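Putative tetR family transcriptional regulator (Streptomyces coelicolor A3, PDB 2Q24) probably binds operator DNA as a dimeric transcriptional regulator of the TetR family, through an N-terminal helix-turn-helix region. Local coordinates at residues A87-A92 with T134-A139; A92-F97 with T153-A158. All blocks are in the same frame, centred on the assembly; numbering follows the deposited sequence. Where two conformers were deposited one is given.

Contact 1: residues A87-A92 with T134-A139; sequences AEALRA and TALMDA
L90 and L136 meet obliquely, branch against stem: the CD1 methyl of L90 comes to rest 3.9 Å from CB of L136, and the same methyl lies 4.1 Å from CD1 of that leucine. L136 answers with its other branch. Its CD2 reaches past the L90 side chain to the helix 87-92 itself, where it sits 3.8 Å from the L90 backbone N and 3.9 Å from CB of A89. The two leucines interlock unequally: the L90 methyl rests against the stem of L136, and a methyl of L136 reaches the backbone of L90. Different first torsions go with this: L90 has CG anti to its main-chain nitrogen (chi1 174°), whereas in L136 CG lies beside the nitrogen and anti to the carbonyl carbon (chi1 -73°). M137, a selenomethionine here, adds the flank of its chain, with CG 4.2 Å from CD1 of L90. The L90 methyl is thus received by two consecutive residues of helix 134-139. No hydrogen bond joins the two segments, and all four residues that touch are buried and apolar.

The segments run nearly antiparallel, their axes at 153° and 8.8 Å apart at the closest point, and belong to the all-helical C-terminal domain of this TetR-family protein, the part that in the family usually carries ligand binding and dimerisation. The small side chain of A89 is consistent with the close approach of the L136 methyl to the backbone there. Helix 77-83 closes one flank through L81, which touches both A89 and L136, while L183 and L186 pack on L90 and draw in the C-terminal part of the chain. On the outer side of helix 134-139, T134, A135 and D138 pack on P78 of the second subunit.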
loop_
_atom_site.group_PDB
_atom_site.type_symbol
_atom_site.label_atom_id
_atom_site.label_comp_id
_atom_site.label_asym_id
_atom_site.label_seq_id
_atom_site.Cartn_x
_atom_site.Cartn_y
_atom_site.Cartn_z
ATOM N N ALA B 87 -20.959 0.244 -7.607
ATOM C CA ALA B 87 -21.376 -0.818 -6.670
ATOM C C ALA B 87 -20.931 -2.215 -7.128
ATOM O O ALA B 87 -20.603 -3.054 -6.305
ATOM C CB ALA B 87 -22.923 -0.787 -6.423
ATOM N N GLU B 88 -20.926 -2.446 -8.440
ATOM C CA GLU B 88 -20.387 -3.698 -8.991
ATOM C C GLU B 88 -18.878 -3.742 -8.910
ATOM O O GLU B 88 -18.317 -4.823 -8.662
ATOM C CB GLU B 88 -20.851 -3.854 -10.427
ATOM C CG GLU B 88 -22.327 -4.177 -10.506
ATOM C CD GLU B 88 -22.812 -4.446 -11.925
ATOM O OE1 GLU B 88 -22.029 -4.893 -12.811
ATOM O OE2 GLU B 88 -24.020 -4.204 -12.175
ATOM N N ALA B 89 -18.201 -2.607 -9.114
ATOM C CA ALA B 89 -16.750 -2.567 -8.747
ATOM C C ALA B 89 -16.500 -3.001 -7.284
ATOM O O ALA B 89 -15.642 -3.870 -7.000
ATOM C CB ALA B 89 -16.082 -1.174 -9.059
ATOM N N LEU B 90 -17.205 -2.364 -6.334
ATOM C CA LEU B 90 -17.150 -2.766 -4.930
ATOM C C LEU B 90 -17.376 -4.284 -4.747
ATOM O O LEU B 90 -16.539 -4.956 -4.151
ATOM C CB LEU B 90 -18.157 -1.901 -4.115
ATOM C CG LEU B 90 -18.315 -2.298 -2.651
ATOM C CD1 LEU B 90 -16.926 -2.085 -1.896
ATOM C CD2 LEU B 90 -19.446 -1.358 -2.136
ATOM N N ARG B 91 -18.434 -4.836 -5.345
ATOM C CA ARG B 91 -18.726 -6.264 -5.243
ATOM C C ARG B 91 -17.559 -7.135 -5.739
ATOM O O ARG B 91 -17.155 -8.068 -5.070
ATOM C CB ARG B 91 -20.027 -6.589 -6.023
ATOM C CG ARG B 91 -20.343 -8.090 -6.217
ATOM C CD ARG B 91 -21.745 -8.328 -6.806
ATOM N NE ARG B 91 -22.790 -7.471 -6.199
ATOM C CZ ARG B 91 -23.611 -7.802 -5.186
ATOM N NH1 ARG B 91 -23.586 -8.995 -4.612
ATOM N NH2 ARG B 91 -24.476 -6.917 -4.754
ATOM N N ALA B 92 -17.038 -6.829 -6.944
ATOM C CA ALA B 92 -15.909 -7.627 -7.487
ATOM C C ALA B 92 -14.721 -7.540 -6.565
ATOM O O ALA B 92 -14.053 -8.547 -6.259
ATOM C CB ALA B 92 -15.545 -7.187 -8.902
ATOM N N THR B 134 -12.535 2.652 1.003
ATOM C CA THR B 134 -13.083 4.021 0.984
ATOM C C THR B 134 -13.270 4.574 -0.446
ATOM O O THR B 134 -14.311 5.192 -0.755
ATOM C CB THR B 134 -12.164 4.962 1.828
ATOM O OG1 THR B 134 -12.173 4.498 3.184
ATOM C CG2 THR B 134 -12.650 6.411 1.787
ATOM N N ALA B 135 -12.275 4.363 -1.315
ATOM C CA ALA B 135 -12.374 4.817 -2.699
ATOM C C ALA B 135 -13.603 4.207 -3.428
ATOM O O ALA B 135 -14.410 4.945 -4.051
ATOM C CB ALA B 135 -11.057 4.586 -3.475
ATOM N N LEU B 136 -13.783 2.908 -3.229
ATOM C CA LEU B 136 -14.930 2.161 -3.810
ATOM C C LEU B 136 -16.240 2.673 -3.230
ATOM O O LEU B 136 -17.197 2.964 -3.981
ATOM C CB LEU B 136 -14.738 0.680 -3.558
ATOM C CG LEU B 136 -13.637 -0.021 -4.425
ATOM C CD1 LEU B 136 -13.330 -1.346 -3.640
ATOM C CD2 LEU B 136 -14.050 -0.236 -5.878
HETATM N N MSE B 137 -16.305 2.783 -1.903
HETATM C CA MSE B 137 -17.561 3.207 -1.255
HETATM C C MSE B 137 -17.893 4.678 -1.534
HETATM O O MSE B 137 -19.047 4.989 -1.771
HETATM C CB MSE B 137 -17.519 2.888 0.237
HETATM C CG MSE B 137 -17.249 1.395 0.433
HETATM SE SE MSE B 137 -17.324 1.009 2.348
HETATM C CE MSE B 137 -19.146 1.494 2.754
ATOM N N ASP B 138 -16.880 5.544 -1.580
ATOM C CA ASP B 138 -17.103 6.927 -1.953
ATOM C C ASP B 138 -17.713 6.985 -3.366
ATOM O O ASP B 138 -18.677 7.741 -3.595
ATOM C CB ASP B 138 -15.789 7.718 -1.939
ATOM C CG ASP B 138 -15.355 8.097 -0.543
ATOM O OD1 ASP B 138 -16.086 7.798 0.444
ATOM O OD2 ASP B 138 -14.259 8.712 -0.437
ATOM N N ALA B 139 -17.165 6.220 -4.307
ATOM C CA ALA B 139 -17.701 6.306 -5.706
ATOM C C ALA B 139 -19.131 5.762 -5.763
ATOM O O ALA B 139 -20.003 6.320 -6.445
ATOM C CB ALA B 139 -16.816 5.541 -6.686
#

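Contact 2: residues A92-F97 with T153-A158; sequences AWTRRF and TDMFAA
The two helical segments stand well apart, their nearest CA atoms, those of F97 and F156, 9.2 Å from each other, so long side chains must bridge the gap. F97 points across it from helix 92-97, its CG anti to the backbone N (chi1 178°), and presents the CE1-CZ edge of its ring to one face of F156. The pair is a T-shaped (edge-to-face) stack with centroids 5.3 Å apart and planes at 76°. CE1 of F97 comes closest, 3.7 Å from CE1 of F156, and CZ of F97 lies above that ring toward its rim. One helical turn before F97, the CG2 methyl of T94 makes a looser contact, 4.3 Å from CE of M155, a selenomethionine; the T94 hydroxyl bonds back to the carbonyl of R91 in its own helix. I129 and Q130 of helix 125-142 also touch F156, while L159 packs against F97. Were F156 replaced by an alanine, the edge of F97 would probably lose the aromatic face it meets, and a gap would be likely to open between the helices beside I129 and Q130. With no hydrogen bond across the segments, cohesion here rests on dispersion and on the weak electrostatic attraction of ring C-H groups for a pi face, which favours the steep angle between the rings.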
loop_
_atom_site.group_PDB
_atom_site.type_symbol
_atom_site.label_atom_id
_atom_site.label_comp_id
_atom_site.label_asym_id
_atom_site.label_seq_id
_atom_site.Cartn_x
_atom_site.Cartn_y
_atom_site.Cartn_z
ATOM N N ALA B 92 -17.038 -6.829 -6.944
ATOM C CA ALA B 92 -15.909 -7.627 -7.487
ATOM C C ALA B 92 -14.721 -7.540 -6.565
ATOM O O ALA B 92 -14.053 -8.547 -6.259
ATOM C CB ALA B 92 -15.545 -7.187 -8.902
ATOM N N TRP B 93 -14.448 -6.341 -6.069
ATOM C CA TRP B 93 -13.301 -6.174 -5.175
ATOM C C TRP B 93 -13.455 -6.904 -3.840
ATOM O O TRP B 93 -12.501 -7.438 -3.300
ATOM C CB TRP B 93 -13.065 -4.671 -4.939
ATOM C CG TRP B 93 -11.787 -4.372 -4.147
ATOM C CD1 TRP B 93 -10.524 -4.125 -4.654
ATOM C CD2 TRP B 93 -11.687 -4.294 -2.735
ATOM N NE1 TRP B 93 -9.637 -3.889 -3.607
ATOM C CE2 TRP B 93 -10.324 -3.998 -2.416
ATOM C CE3 TRP B 93 -12.618 -4.464 -1.687
ATOM C CZ2 TRP B 93 -9.892 -3.814 -1.100
ATOM C CZ3 TRP B 93 -12.175 -4.285 -0.342
ATOM C CH2 TRP B 93 -10.817 -3.994 -0.071
ATOM N N THR B 94 -14.641 -6.926 -3.274
ATOM C CA THR B 94 -14.845 -7.647 -2.043
ATOM C C THR B 94 -14.530 -9.150 -2.170
ATOM O O THR B 94 -14.078 -9.743 -1.260
ATOM C CB THR B 94 -16.253 -7.435 -1.442
ATOM O OG1 THR B 94 -17.238 -8.017 -2.259
ATOM C CG2 THR B 94 -16.523 -6.002 -1.174
ATOM N N ARG B 95 -14.789 -9.737 -3.327
ATOM C CA ARG B 95 -14.351 -11.121 -3.576
ATOM C C ARG B 95 -12.815 -11.211 -3.544
ATOM O O ARG B 95 -12.252 -12.149 -2.965
ATOM C CB ARG B 95 -14.963 -11.681 -4.889
ATOM C CG ARG B 95 -16.450 -11.926 -4.817
ATOM C CD ARG B 95 -17.072 -12.700 -6.063
ATOM N NE ARG B 95 -16.229 -13.823 -6.426
ATOM C CZ ARG B 95 -16.391 -15.080 -6.000
ATOM N NH1 ARG B 95 -17.413 -15.410 -5.211
ATOM N NH2 ARG B 95 -15.523 -16.011 -6.394
ATOM N N ARG B 96 -12.137 -10.226 -4.132
ATOM C CA ARG B 96 -10.656 -10.187 -4.094
ATOM C C ARG B 96 -10.163 -9.994 -2.668
ATOM O O ARG B 96 -9.141 -10.565 -2.269
ATOM C CB ARG B 96 -10.087 -9.076 -5.019
ATOM C CG ARG B 96 -10.429 -9.287 -6.521
ATOM C CD ARG B 96 -9.955 -10.652 -7.012
ATOM N NE ARG B 96 -8.529 -10.671 -7.193
ATOM C CZ ARG B 96 -7.720 -11.701 -6.920
ATOM N NH1 ARG B 96 -8.167 -12.848 -6.394
ATOM N NH2 ARG B 96 -6.427 -11.559 -7.182
ATOM N N PHE B 97 -10.881 -9.193 -1.896
ATOM C CA PHE B 97 -10.545 -9.067 -0.475
ATOM C C PHE B 97 -10.640 -10.435 0.209
ATOM O O PHE B 97 -9.724 -10.804 0.978
ATOM C CB PHE B 97 -11.482 -8.091 0.255
ATOM C CG PHE B 97 -11.163 -7.986 1.735
ATOM C CD1 PHE B 97 -10.256 -7.044 2.189
ATOM C CD2 PHE B 97 -11.722 -8.881 2.639
ATOM C CE1 PHE B 97 -9.954 -6.975 3.559
ATOM C CE2 PHE B 97 -11.394 -8.840 3.983
ATOM C CZ PHE B 97 -10.542 -7.893 4.444
ATOM N N THR B 153 -14.098 1.354 7.931
ATOM C CA THR B 153 -13.494 0.457 8.930
ATOM C C THR B 153 -14.491 -0.662 9.342
ATOM O O THR B 153 -14.106 -1.792 9.710
ATOM C CB THR B 153 -12.962 1.215 10.141
ATOM O OG1 THR B 153 -12.401 0.266 11.051
ATOM C CG2 THR B 153 -14.039 1.948 10.810
ATOM N N ASP B 154 -15.772 -0.316 9.301
ATOM C CA ASP B 154 -16.803 -1.301 9.624
ATOM C C ASP B 154 -16.947 -2.290 8.483
ATOM O O ASP B 154 -17.073 -3.486 8.693
ATOM C CB ASP B 154 -18.160 -0.623 9.901
ATOM C CG ASP B 154 -18.205 0.094 11.219
ATOM O OD1 ASP B 154 -17.344 -0.136 12.107
ATOM O OD2 ASP B 154 -19.153 0.875 11.383
HETATM N N MSE B 155 -16.913 -1.801 7.248
HETATM C CA MSE B 155 -16.986 -2.701 6.122
HETATM C C MSE B 155 -15.764 -3.633 6.136
HETATM O O MSE B 155 -15.839 -4.822 5.804
HETATM C CB MSE B 155 -17.070 -1.882 4.822
HETATM C CG MSE B 155 -17.300 -2.702 3.629
HETATM SE SE MSE B 155 -19.181 -3.510 3.693
HETATM C CE MSE B 155 -18.963 -4.314 1.929
ATOM N N PHE B 156 -14.599 -3.076 6.480
ATOM C CA PHE B 156 -13.433 -3.933 6.546
ATOM C C PHE B 156 -13.667 -5.094 7.540
ATOM O O PHE B 156 -13.352 -6.254 7.282
ATOM C CB PHE B 156 -12.212 -3.106 6.947
ATOM C CG PHE B 156 -10.915 -3.888 6.945
ATOM C CD1 PHE B 156 -9.966 -3.691 5.913
ATOM C CD2 PHE B 156 -10.591 -4.749 7.985
ATOM C CE1 PHE B 156 -8.742 -4.349 5.942
ATOM C CE2 PHE B 156 -9.374 -5.447 7.992
ATOM C CZ PHE B 156 -8.455 -5.250 6.918
ATOM N N ALA B 157 -14.181 -4.757 8.712
ATOM C CA ALA B 157 -14.400 -5.769 9.761
ATOM C C ALA B 157 -15.450 -6.803 9.303
ATOM O O ALA B 157 -15.374 -7.957 9.625
ATOM C CB ALA B 157 -14.879 -5.081 11.013
ATOM N N ALA B 158 -16.443 -6.337 8.564
ATOM C CA ALA B 158 -17.484 -7.270 8.019
ATOM C C ALA B 158 -16.855 -8.268 7.086
ATOM O O ALA B 158 -17.041 -9.479 7.200
ATOM C CB ALA B 158 -18.610 -6.414 7.292
#

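In the fold
Beyond the N-terminal helices with the predicted DNA-binding motif, the chain enters helix 86-106, which supplies the first segment of both contacts, 87-92 and then 92-97, with A92 shared. Contact 1 closes a loop of 41 residues when helix 125-142 returns; contact 2 closes one of 55 when the next helix, 152-165, arrives. The segments alternate along the chain, so the loops cross instead of nesting. Their centres are 10 Å apart and they touch directly: L136 CD1 lies 3.4 Å from W93 CG, and M137 SE 3.8 Å from M155 CB. Helices 86-106, 125-142 and 152-165 are thereby tied into one C-terminal bundle.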